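PDB 4HWV: pectate lyase/Amb allergen from Acidovorax citrulli, which probably cleaves pectate, a plant cell-wall polysaccharide, by calcium-dependent lyase chemistry, as in other enzymes of polysaccharide lyase family 1. Local coordinates for residues S123-L126 against A127-P131; K143-D146 against A147-C150; T265-G269 against G270-V274. All blocks are in the same frame, centred on the assembly; numbering follows the deposited sequence.

Contact 1: S123-L126 against A127-P131; sequences SDYL and AAYRP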
loop_
_atom_site.group_PDB
_atom_site.type_symbol
_atom_site.label_atom_id
_atom_site.label_comp_id
_atom_site.label_asym_id
_atom_site.label_seq_id
_atom_site.Cartn_x
_atom_site.Cartn_y
_atom_site.Cartn_z
ATOM N N SER A 123 18.409 -3.374 16.620
ATOM C CA SER A 123 19.329 -2.404 17.196
ATOM C C SER A 123 20.761 -2.945 17.186
ATOM O O SER A 123 21.689 -2.238 16.770
ATOM C CB SER A 123 18.892 -2.053 18.612
ATOM O OG SER A 123 19.752 -1.075 19.175
ATOM N N ASP A 124 20.946 -4.184 17.656
ATOM C CA ASP A 124 22.287 -4.802 17.659
ATOM C C ASP A 124 22.850 -4.965 16.252
ATOM O O ASP A 124 24.046 -4.806 16.032
ATOM C CB ASP A 124 22.267 -6.182 18.319
ATOM C CG ASP A 124 22.339 -6.124 19.830
ATOM O OD1 ASP A 124 22.195 -5.029 20.432
ATOM O OD2 ASP A 124 22.525 -7.212 20.417
ATOM N N TYR A 125 21.986 -5.312 15.307
ATOM C CA TYR A 125 22.404 -5.543 13.932
ATOM C C TYR A 125 22.940 -4.254 13.305
ATOM O O TYR A 125 24.025 -4.236 12.707
ATOM C CB TYR A 125 21.212 -6.121 13.133
ATOM C CG TYR A 125 21.600 -6.747 11.819
ATOM C CD1 TYR A 125 21.653 -5.979 10.661
ATOM C CD2 TYR A 125 21.904 -8.107 11.731
ATOM C CE1 TYR A 125 22.012 -6.543 9.436
ATOM C CE2 TYR A 125 22.270 -8.672 10.529
ATOM C CZ TYR A 125 22.318 -7.892 9.382
ATOM O OH TYR A 125 22.682 -8.429 8.167
ATOM N N LEU A 126 22.193 -3.156 13.461
ATOM C CA LEU A 126 22.633 -1.873 12.925
ATOM C C LEU A 126 23.928 -1.417 13.612
ATOM O O LEU A 126 24.833 -0.913 12.958
ATOM C CB LEU A 126 21.543 -0.792 13.041
ATOM C CG LEU A 126 20.199 -1.116 12.368
ATOM C CD1 LEU A 126 19.313 0.130 12.338
ATOM C CD2 LEU A 126 20.417 -1.669 10.974
ATOM N N ALA A 127 24.021 -1.620 14.928
ATOM C CA ALA A 127 25.216 -1.197 15.664
ATOM C C ALA A 127 26.453 -1.987 15.220
ATOM O O ALA A 127 27.572 -1.449 15.134
ATOM C CB ALA A 127 25.005 -1.344 17.172
ATOM N N ALA A 128 26.271 -3.275 14.954
ATOM C CA ALA A 128 27.391 -4.155 14.589
ATOM C C ALA A 128 27.857 -3.949 13.159
ATOM O O ALA A 128 29.052 -3.997 12.881
ATOM C CB ALA A 128 27.000 -5.622 14.794
ATOM N N TYR A 129 26.911 -3.734 12.248
ATOM C CA TYR A 129 27.212 -3.885 10.830
ATOM C C TYR A 129 27.162 -2.600 10.003
ATOM O O TYR A 129 27.470 -2.630 8.818
ATOM C CB TYR A 129 26.333 -4.985 10.208
ATOM C CG TYR A 129 26.457 -6.305 10.938
ATOM C CD1 TYR A 129 27.716 -6.827 11.257
ATOM C CD2 TYR A 129 25.332 -7.007 11.339
ATOM C CE1 TYR A 129 27.845 -8.032 11.945
ATOM C CE2 TYR A 129 25.439 -8.194 12.034
ATOM C CZ TYR A 129 26.699 -8.702 12.350
ATOM O OH TYR A 129 26.788 -9.897 13.039
ATOM N N ARG A 130 26.818 -1.476 10.623
ATOM C CA ARG A 130 26.896 -0.193 9.922
ATOM C C ARG A 130 28.308 0.001 9.349
ATOM O O ARG A 130 29.304 -0.469 9.926
ATOM C CB ARG A 130 26.523 0.975 10.844
ATOM C CG ARG A 130 27.479 1.172 12.004
ATOM C CD ARG A 130 27.026 2.291 12.951
ATOM N NE ARG A 130 27.971 2.433 14.060
ATOM C CZ ARG A 130 29.099 3.137 14.011
ATOM N NH1 ARG A 130 29.418 3.817 12.913
ATOM N NH2 ARG A 130 29.905 3.172 15.071
ATOM N N PRO A 131 28.408 0.670 8.194
ATOM C CA PRO A 131 29.733 0.798 7.563
ATOM C C PRO A 131 30.804 1.415 8.472
ATOM O O PRO A 131 31.962 0.994 8.408
ATOM C CB PRO A 131 29.452 1.696 6.354
ATOM C CG PRO A 131 28.039 1.377 5.997
ATOM C CD PRO A 131 27.337 1.225 7.341
#
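The ring of Y125 offers one face to the edge of the Y129 ring: Y129 CD2 stands 3.4 Å above the Y125 plane, over its centre, and Y129 CE2 lies 3.5 Å from Y125 CE2. With centroids 4.7 Å apart and planes at 75°, this is a T-shaped (edge-to-face) pair. The Y129 ring carries A128 CB over one face and meets Y125 CG at its edge. The i to i+4 spacing at the end of helix 118-129 brings the two tyrosines together, because Y125 CG is anti to its own nitrogen (chi1 -164°) and Y129 CG instead lies beside its nitrogen (chi1 -55°).

Four i to i+4 backbone bonds build the turn; Y129 N donates to Y125 O over 3.0 Å, and R130 N to L126 O over 3.1 Å, just where R130 leaves helical geometry. R130 CB rests 3.3 Å from L126 O, while its guanidinium forms a salt bridge with E260.

Both rings are buried, yet their hydroxyls are satisfied outside the turn, Y125 OH by E145 and W212 N, Y129 OH by S141 O and E145 N. Apolar ring packing is thus combined with polar ties to helix 143-159, S141 and strand 211-213.

Contact 2: K143-D146 against A147-C150; sequences KPED and ARAC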
loop_
_atom_site.group_PDB
_atom_site.type_symbol
_atom_site.label_atom_id
_atom_site.label_comp_id
_atom_site.label_asym_id
_atom_site.label_seq_id
_atom_site.Cartn_x
_atom_site.Cartn_y
_atom_site.Cartn_z
ATOM N N LYS A 143 27.143 -12.829 16.061
ATOM C CA LYS A 143 25.900 -13.092 16.755
ATOM C C LYS A 143 24.653 -12.419 16.145
ATOM O O LYS A 143 23.677 -13.109 15.899
ATOM C CB LYS A 143 26.051 -12.780 18.252
ATOM C CG LYS A 143 24.754 -12.796 19.035
ATOM C CD LYS A 143 25.033 -12.577 20.513
ATOM C CE LYS A 143 23.756 -12.425 21.289
ATOM N NZ LYS A 143 24.075 -12.261 22.734
ATOM N N PRO A 144 24.662 -11.094 15.899
ATOM C CA PRO A 144 23.405 -10.538 15.359
ATOM C C PRO A 144 23.085 -11.092 13.967
ATOM O O PRO A 144 21.912 -11.296 13.666
ATOM C CB PRO A 144 23.670 -9.021 15.324
ATOM C CG PRO A 144 24.804 -8.801 16.285
ATOM C CD PRO A 144 25.650 -10.046 16.227
ATOM N N GLU A 145 24.094 -11.335 13.141
ATOM C CA GLU A 145 23.841 -11.927 11.833
ATOM C C GLU A 145 23.338 -13.364 11.935
ATOM O O GLU A 145 22.416 -13.759 11.228
ATOM C CB GLU A 145 25.087 -11.822 10.935
ATOM C CG GLU A 145 25.014 -12.681 9.667
ATOM C CD GLU A 145 23.914 -12.254 8.678
ATOM O OE1 GLU A 145 23.262 -11.185 8.843
ATOM O OE2 GLU A 145 23.716 -13.018 7.707
ATOM N N ASP A 146 23.933 -14.155 12.822
ATOM C CA ASP A 146 23.461 -15.527 13.013
ATOM C C ASP A 146 22.026 -15.533 13.549
ATOM O O ASP A 146 21.213 -16.399 13.191
ATOM C CB ASP A 146 24.415 -16.288 13.942
ATOM C CG ASP A 146 25.765 -16.545 13.295
ATOM O OD1 ASP A 146 25.823 -16.641 12.054
ATOM O OD2 ASP A 146 26.756 -16.671 14.026
ATOM N N ALA A 147 21.704 -14.572 14.416
ATOM C CA ALA A 147 20.340 -14.477 14.917
ATOM C C ALA A 147 19.360 -14.066 13.808
ATOM O O ALA A 147 18.283 -14.668 13.664
ATOM C CB ALA A 147 20.261 -13.539 16.102
ATOM N N ARG A 148 19.746 -13.073 13.000
ATOM C CA ARG A 148 18.937 -12.710 11.842
ATOM C C ARG A 148 18.726 -13.925 10.946
ATOM O O ARG A 148 17.603 -14.198 10.518
ATOM C CB ARG A 148 19.585 -11.587 11.029
ATOM C CG ARG A 148 18.715 -11.147 9.851
ATOM C CD ARG A 148 19.539 -10.497 8.730
ATOM N NE ARG A 148 20.480 -11.458 8.162
ATOM C CZ ARG A 148 20.138 -12.426 7.316
ATOM N NH1 ARG A 148 18.886 -12.529 6.864
ATOM N NH2 ARG A 148 21.058 -13.281 6.910
ATOM N N ALA A 149 19.807 -14.657 10.662
ATOM C CA ALA A 149 19.705 -15.809 9.774
ATOM C C ALA A 149 18.740 -16.864 10.325
ATOM O O ALA A 149 18.014 -17.496 9.560
ATOM C CB ALA A 149 21.085 -16.410 9.500
ATOM N N CYS A 150 18.722 -17.056 11.643
ATOM C CA CYS A 150 17.763 -17.971 12.283
ATOM C C CYS A 150 16.335 -17.553 11.992
ATOM O O CYS A 150 15.497 -18.384 11.655
ATOM C CB CYS A 150 17.934 -17.965 13.807
ATOM S SG CYS A 150 19.340 -18.894 14.432
#
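The first two turns of helix 143-159 contain an i to i+3 salt bridge, E145 to R148, on the side of the helix that faces helix 118-129, strand 211-213 and the residues leading into that strand. R148 grips the carboxylate side-on with two nitrogens, one to each oxygen: NE reaches E145 OE1 at 2.9 Å, and NH2 reaches E145 OE2 at 2.8 Å. Both bonds are almost straight, with N-H...O angles of 177° and 176°. The oxygens lie close to the guanidinium plane, so the arginine donates along its N-H directions. The carboxylate is less well aligned: the two planes are 30° apart, NE comes to OE1 from above the carboxylate plane, and NH2 meets OE2 on its syn side, also out of plane.

Both chains leave the backbone with CG anti to nitrogen, and each then bends, E145 at chi2 and R148 at chi3, which lays them side by side, pointing the same way.

Beneath them the helix is regular. R148 N donates to P144 O at 2.9 Å, A149 N to E145 O at 2.8 Å, and C150 N to D146 O at 3.0 Å. C150 SG, 3.4 Å from D146 O, is in a disulfide with C108, which ties this helix covalently to helix 108-111.

The bridge is one part of a larger polar network. Y125 OH is the second donor on E145 OE1 and Q211 NE2 the second on OE2, while R148 NH1 donates to F209 O. The buried carboxylate therefore has two donors on each oxygen, an environment that would be expected to favour its ionised form, and the paired geometry restricts rotation of both charged groups.

Contact 3: T265-G269 against G270-V274; sequences TDYSG and GDFKV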
loop_
_atom_site.group_PDB
_atom_site.type_symbol
_atom_site.label_atom_id
_atom_site.label_comp_id
_atom_site.label_asym_id
_atom_site.label_seq_id
_atom_site.Cartn_x
_atom_site.Cartn_y
_atom_site.Cartn_z
ATOM N N THR A 265 31.288 8.140 1.152
ATOM C CA THR A 265 29.945 7.736 0.765
ATOM C C THR A 265 28.926 8.170 1.806
ATOM O O THR A 265 29.050 7.847 2.984
ATOM C CB THR A 265 29.862 6.211 0.533
ATOM O OG1 THR A 265 30.654 5.883 -0.615
ATOM C CG2 THR A 265 28.428 5.759 0.298
ATOM N N ASP A 266 27.936 8.941 1.369
ATOM C CA ASP A 266 26.803 9.292 2.203
ATOM C C ASP A 266 25.894 8.067 2.285
ATOM O O ASP A 266 25.138 7.765 1.347
ATOM C CB ASP A 266 26.059 10.481 1.593
ATOM C CG ASP A 266 24.865 10.931 2.423
ATOM O OD1 ASP A 266 24.414 10.187 3.311
ATOM O OD2 ASP A 266 24.361 12.052 2.178
ATOM N N TYR A 267 25.964 7.376 3.416
ATOM C CA TYR A 267 25.197 6.151 3.601
ATOM C C TYR A 267 23.709 6.323 3.835
ATOM O O TYR A 267 22.991 5.330 3.911
ATOM C CB TYR A 267 25.858 5.212 4.615
ATOM C CG TYR A 267 26.908 4.344 3.947
ATOM C CD1 TYR A 267 26.536 3.226 3.209
ATOM C CD2 TYR A 267 28.258 4.650 4.034
ATOM C CE1 TYR A 267 27.475 2.424 2.585
ATOM C CE2 TYR A 267 29.226 3.861 3.408
ATOM C CZ TYR A 267 28.825 2.743 2.690
ATOM O OH TYR A 267 29.767 1.939 2.081
ATOM N N SER A 268 23.233 7.567 3.895
ATOM C CA SER A 268 21.787 7.816 3.922
ATOM C C SER A 268 21.129 7.774 2.544
ATOM O O SER A 268 19.910 7.848 2.438
ATOM C CB SER A 268 21.459 9.144 4.600
ATOM O OG SER A 268 21.800 10.233 3.764
ATOM N N GLY A 269 21.926 7.644 1.490
ATOM C CA GLY A 269 21.393 7.663 0.140
ATOM C C GLY A 269 20.505 6.480 -0.221
ATOM O O GLY A 269 20.548 5.418 0.424
ATOM N N GLY A 270 19.721 6.655 -1.287
ATOM C CA GLY A 270 18.776 5.640 -1.737
ATOM C C GLY A 270 19.373 4.302 -2.120
ATOM O O GLY A 270 18.676 3.284 -2.039
ATOM N N ASP A 271 20.649 4.275 -2.512
ATOM C CA ASP A 271 21.338 3.005 -2.795
ATOM C C ASP A 271 21.223 2.077 -1.577
ATOM O O ASP A 271 21.272 0.855 -1.705
ATOM C CB ASP A 271 22.851 3.209 -3.058
ATOM C CG ASP A 271 23.177 3.747 -4.444
ATOM O OD1 ASP A 271 22.312 3.708 -5.337
ATOM O OD2 ASP A 271 24.344 4.187 -4.639
ATOM N N PHE A 272 21.090 2.672 -0.397
ATOM C CA PHE A 272 21.212 1.950 0.860
ATOM C C PHE A 272 19.866 1.768 1.561
ATOM O O PHE A 272 19.813 1.468 2.753
ATOM C CB PHE A 272 22.267 2.654 1.730
ATOM C CG PHE A 272 23.531 2.935 0.961
ATOM C CD1 PHE A 272 24.306 1.887 0.495
ATOM C CD2 PHE A 272 23.919 4.238 0.654
ATOM C CE1 PHE A 272 25.452 2.124 -0.244
ATOM C CE2 PHE A 272 25.067 4.472 -0.078
ATOM C CZ PHE A 272 25.830 3.405 -0.541
ATOM N N LYS A 273 18.776 1.900 0.795
ATOM C CA LYS A 273 17.443 1.635 1.332
ATOM C C LYS A 273 17.376 0.201 1.867
ATOM O O LYS A 273 18.100 -0.697 1.392
ATOM C CB LYS A 273 16.368 1.823 0.258
ATOM C CG LYS A 273 16.425 0.793 -0.870
ATOM C CD LYS A 273 15.354 1.028 -1.925
ATOM C CE LYS A 273 15.727 2.233 -2.775
ATOM N NZ LYS A 273 14.631 2.640 -3.662
ATOM N N VAL A 274 16.512 -0.021 2.855
ATOM C CA VAL A 274 16.339 -1.359 3.372
ATOM C C VAL A 274 15.333 -2.066 2.472
ATOM O O VAL A 274 14.119 -1.946 2.628
ATOM C CB VAL A 274 15.872 -1.344 4.831
ATOM C CG1 VAL A 274 15.752 -2.758 5.367
ATOM C CG2 VAL A 274 16.846 -0.551 5.729
#
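Between G269 and F272 the chain turns sharply: F272 N donates to G269 O over 2.9 Å (157° at the hydrogen), right after a type I beta turn from D266 to G269. The turn opens the loop that joins strands 265-266 and 281-283 in this right-handed parallel beta-helix protein.

This fold-back brings F272 onto the residues preceding it. Its CG lies anti to the carbonyl carbon (chi1 -49°), and the ring points back toward Y267 and T265. Y267 CD1 sits 3.5 Å above the F272 plane, over its centre, and D271 CB occupies the opposite face, so the phenyl ring is sandwiched. The rings of Y267 and F272 are inclined by 44°, with centroids 4.5 Å apart, too oblique to be a parallel stack or a T-shaped pair. T265 CG2 completes the cluster: it stands over the centre of one face of the Y267 ring and also touches F272 CZ at 3.6 Å. At the rim of the phenyl ring, near its plane, D266 O lies 3.6 Å from F272 CE2.

On the exposed part of the turn, D266 OD1 takes two bonds from S268: the backbone N at 2.9 Å, which makes an Asx turn, and OG at 2.7 Å. They arrive on the anti and syn sides of the oxygen respectively, but from the same face of the carboxylate plane.

F272 also packs on R221 of strand 221-223 and on S256. Y267 sends its hydroxyl to D219 O, and its carbonyl accepts from S256 OG. The loop thus separates two chemistries: buried rings are held by dispersion contacts and the tyrosine's polar ties, whereas the exposed carboxylate braces the beta turn through paired bonds to S268.

Contacts 1 and 2 lie on two helices, 118-129 and 143-159, that meet directly: E145 connects them, as acceptor through its carboxylate and as donor through its backbone N, and P144 adds packing. Contact 3 touches contact 1 through P131 CG and Y267 CE1, 3.6 Å apart, but stays about 9 Å from contact 2 at the nearest atoms. All three are partly buried, each with two buried residues among those that touch: two tyrosines in contact 1, a tyrosine and a phenylalanine in contact 3. In contact 2 they are E145 and A147, and E145 pairs its charge with the partly exposed R148. Contact 3, mostly loop, has more exposed residues than either helical contact.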